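2-hydroxyisobutanoyl-CoA mutase large subunit (Aquincola tertiaricarbonis, PDB 4R3U) pairs with the small cobalamin-binding subunit to catalyse the reversible isomerization of 2-hydroxyisobutyryl-CoA and (S)-3-hydroxybutyryl-CoA. Local coordinates at residues T271-I276 / E435-V440. Numbering follows the deposited sequence.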
ATOM      1  N   THR A 271      21.107  10.628 -14.962  1.00 23.74           N
ATOM      2  CA  THR A 271      20.586   9.755 -16.008  1.00 23.32           C
ATOM      3  C   THR A 271      20.441  10.570 -17.292  1.00 28.93           C
ATOM      4  O   THR A 271      20.835  10.098 -18.376  1.00 27.41           O
ATOM      5  CB  THR A 271      19.271   9.087 -15.576  1.00 29.68           C
ATOM      6  OG1 THR A 271      19.478   8.435 -14.333  1.00 25.51           O
ATOM      7  CG2 THR A 271      18.774   8.061 -16.587  1.00 28.88           C
ATOM      8  N   LEU A 272      19.903  11.795 -17.167  1.00 27.03           N
ATOM      9  CA  LEU A 272      19.790  12.697 -18.305  1.00 28.29           C
ATOM     10  C   LEU A 272      21.166  13.112 -18.846  1.00 34.39           C
ATOM     11  O   LEU A 272      21.336  13.167 -20.067  1.00 35.34           O
ATOM     12  CB  LEU A 272      18.881  13.887 -17.998  1.00 28.58           C
ATOM     13  CG  LEU A 272      17.394  13.523 -17.851  1.00 31.65           C
ATOM     14  CD1 LEU A 272      16.558  14.747 -17.606  1.00 30.74           C
ATOM     15  CD2 LEU A 272      16.871  12.748 -19.068  1.00 30.80           C
ATOM     16  N   ALA A 273      22.175  13.284 -17.950  1.00 31.16           N
ATOM     17  CA  ALA A 273      23.570  13.598 -18.342  1.00 31.04           C
ATOM     18  C   ALA A 273      24.131  12.484 -19.238  1.00 35.43           C
ATOM     19  O   ALA A 273      24.764  12.767 -20.257  1.00 37.10           O
ATOM     20  CB  ALA A 273      24.439  13.794 -17.105  1.00 30.76           C
ATOM     21  N   ASN A 274      23.843  11.222 -18.874  1.00 31.84           N
ATOM     22  CA  ASN A 274      24.230  10.006 -19.601  1.00 31.83           C
ATOM     23  C   ASN A 274      23.527   9.924 -20.956  1.00 38.47           C
ATOM     24  O   ASN A 274      24.183   9.615 -21.956  1.00 41.32           O
ATOM     25  CB  ASN A 274      23.958   8.763 -18.753  1.00 28.63           C
ATOM     26  CG  ASN A 274      24.982   8.559 -17.650  1.00 40.75           C
ATOM     27  OD1 ASN A 274      26.066   9.161 -17.648  1.00 32.63           O
ATOM     28  ND2 ASN A 274      24.704   7.641 -16.729  1.00 23.86           N
ATOM     29  N   LEU A 275      22.220  10.271 -21.003  1.00 32.17           N
ATOM     30  CA  LEU A 275      21.448  10.306 -22.246  1.00 31.57           C
ATOM     31  C   LEU A 275      22.124  11.231 -23.274  1.00 36.35           C
ATOM     32  O   LEU A 275      22.331  10.817 -24.417  1.00 40.02           O
ATOM     33  CB  LEU A 275      19.985  10.754 -22.003  1.00 30.28           C
ATOM     34  CG  LEU A 275      19.233  11.281 -23.246  1.00 33.50           C
ATOM     35  CD1 LEU A 275      18.739  10.148 -24.135  1.00 31.59           C
ATOM     36  CD2 LEU A 275      18.129  12.202 -22.854  1.00 34.00           C
ATOM     37  N   ILE A 276      22.460  12.459 -22.865  1.00 29.11           N
ATOM     38  CA  ILE A 276      23.093  13.448 -23.733  1.00 29.38           C
ATOM     39  C   ILE A 276      24.379  12.895 -24.384  1.00 35.36           C
ATOM     40  O   ILE A 276      24.530  12.986 -25.602  1.00 35.51           O
ATOM     41  CB  ILE A 276      23.283  14.794 -22.984  1.00 30.83           C
ATOM     42  CG1 ILE A 276      21.920  15.494 -22.807  1.00 28.29           C
ATOM     43  CG2 ILE A 276      24.351  15.708 -23.699  1.00 31.62           C
ATOM     44  CD1 ILE A 276      21.829  16.400 -21.568  1.00 24.92           C
ATOM     45  N   GLU A 435      19.725  22.888 -14.201  1.00 32.56           N
ATOM     46  CA  GLU A 435      20.775  23.547 -13.445  1.00 33.06           C
ATOM     47  C   GLU A 435      21.966  22.566 -13.278  1.00 37.61           C
ATOM     48  O   GLU A 435      23.101  22.975 -13.481  1.00 40.83           O
ATOM     49  CB  GLU A 435      20.157  23.894 -12.087  1.00 34.77           C
ATOM     50  CG  GLU A 435      20.662  25.121 -11.374  1.00 50.12           C
ATOM     51  CD  GLU A 435      19.717  25.482 -10.250  1.00 65.17           C
ATOM     52  OE1 GLU A 435      19.896  24.955  -9.128  1.00 53.91           O
ATOM     53  OE2 GLU A 435      18.755  26.246 -10.504  1.00 54.95           O
ATOM     54  N   ILE A 436      21.707  21.272 -12.965  1.00 31.61           N
ATOM     55  CA  ILE A 436      22.745  20.242 -12.842  1.00 31.05           C
ATOM     56  C   ILE A 436      23.355  19.904 -14.202  1.00 36.33           C
ATOM     57  O   ILE A 436      24.582  19.883 -14.340  1.00 37.05           O
ATOM     58  CB  ILE A 436      22.259  18.975 -12.090  1.00 32.51           C
ATOM     59  CG1 ILE A 436      21.888  19.291 -10.605  1.00 32.23           C
ATOM     60  CG2 ILE A 436      23.272  17.792 -12.230  1.00 31.01           C
ATOM     61  CD1 ILE A 436      21.586  17.999  -9.700  1.00 37.34           C
ATOM     62  N   LEU A 437      22.491  19.654 -15.202  1.00 33.59           N
ATOM     63  CA  LEU A 437      22.868  19.349 -16.590  1.00 34.46           C
ATOM     64  C   LEU A 437      23.785  20.438 -17.196  1.00 39.94           C
ATOM     65  O   LEU A 437      24.685  20.124 -17.984  1.00 40.41           O
ATOM     66  CB  LEU A 437      21.605  19.183 -17.463  1.00 34.28           C
ATOM     67  CG  LEU A 437      20.800  17.896 -17.287  1.00 37.38           C
ATOM     68  CD1 LEU A 437      19.610  17.906 -18.205  1.00 36.85           C
ATOM     69  CD2 LEU A 437      21.646  16.669 -17.579  1.00 38.29           C
ATOM     70  N   GLU A 438      23.556  21.692 -16.792  1.00 36.06           N
ATOM     71  CA  GLU A 438      24.302  22.874 -17.195  1.00 37.89           C
ATOM     72  C   GLU A 438      25.709  22.842 -16.583  1.00 44.49           C
ATOM     73  O   GLU A 438      26.672  23.142 -17.285  1.00 46.16           O
ATOM     74  CB  GLU A 438      23.547  24.125 -16.753  1.00 39.87           C
ATOM     75  CG  GLU A 438      23.621  25.258 -17.749  1.00 55.88           C
ATOM     76  CD  GLU A 438      23.034  26.552 -17.228  1.00 81.93           C
ATOM     77  OE1 GLU A 438      21.903  26.524 -16.683  1.00 66.86           O
ATOM     78  OE2 GLU A 438      23.710  27.600 -17.367  1.00 75.96           O
ATOM     79  N   GLU A 439      25.829  22.466 -15.287  1.00 41.35           N
ATOM     80  CA  GLU A 439      27.099  22.369 -14.561  1.00 42.11           C
ATOM     81  C   GLU A 439      27.964  21.269 -15.141  1.00 46.19           C
ATOM     82  O   GLU A 439      29.160  21.470 -15.320  1.00 46.99           O
ATOM     83  CB  GLU A 439      26.863  22.123 -13.075  1.00 43.13           C
ATOM     84  CG  GLU A 439      28.020  22.560 -12.193  1.00 58.74           C
ATOM     85  CD  GLU A 439      27.859  22.206 -10.722  1.00 95.79           C
ATOM     86  OE1 GLU A 439      26.778  22.478 -10.149  1.00101.24           O
ATOM     87  OE2 GLU A 439      28.830  21.681 -10.132  1.00 94.59           O
ATOM     88  N   VAL A 440      27.357  20.127 -15.477  1.00 42.18           N
ATOM     89  CA  VAL A 440      28.030  18.981 -16.095  1.00 41.65           C
ATOM     90  C   VAL A 440      28.722  19.429 -17.403  1.00 48.48           C
ATOM     91  O   VAL A 440      29.912  19.151 -17.615  1.00 49.08           O
ATOM     92  CB  VAL A 440      27.040  17.797 -16.290  1.00 43.79           C
ATOM     93  CG1 VAL A 440      27.642  16.692 -17.147  1.00 43.28           C
ATOM     94  CG2 VAL A 440      26.582  17.236 -14.942  1.00 42.44           C
TER
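A273 and L437 bring their CA atoms closest, 6.1 Å apart, where two helical segments, 271-276 and 435-440, meet. The segment axes come within 10.0 Å and cross at -49°. No hydrogen bond links them; the evidence is for purely apolar packing. L437 carries most of it, its CB directed at the other helix. With CG anti to the carbonyl carbon (chi1 -74°), CD1 continues the extended chain, while CD2, the branch set off to the side of it, lies against the backbone between L272 and A273. CD2 of L437 lies 3.4 Å from A273 N and 3.8 Å from L272 C. The same methyl is bounded by L272 CB at 3.9 Å and by I276 CD1 at 4.0 Å, the latter reaching it from one turn further along the helix. CD1 of L437 adds a looser touch on L272 CB. Beside this insertion, V440 CG1 meets the methyl of A273 at 4.3 Å; the lack of any A273 side chain beyond CB is consistent with L437 CD2 reaching its backbone N. The contact joins helix 264-283 to helix 420-442 within the TIM-barrel-related substrate-binding subunit, the side chain of L272 lying about 14 Å from the bound 3-hydroxybutanoyl-CoA. Helix 306-327 packs against both partners, C319 touching L272 and I323 touching L437, while V440 also meets L449 of helix 446-451 and F455 of helix 454-472.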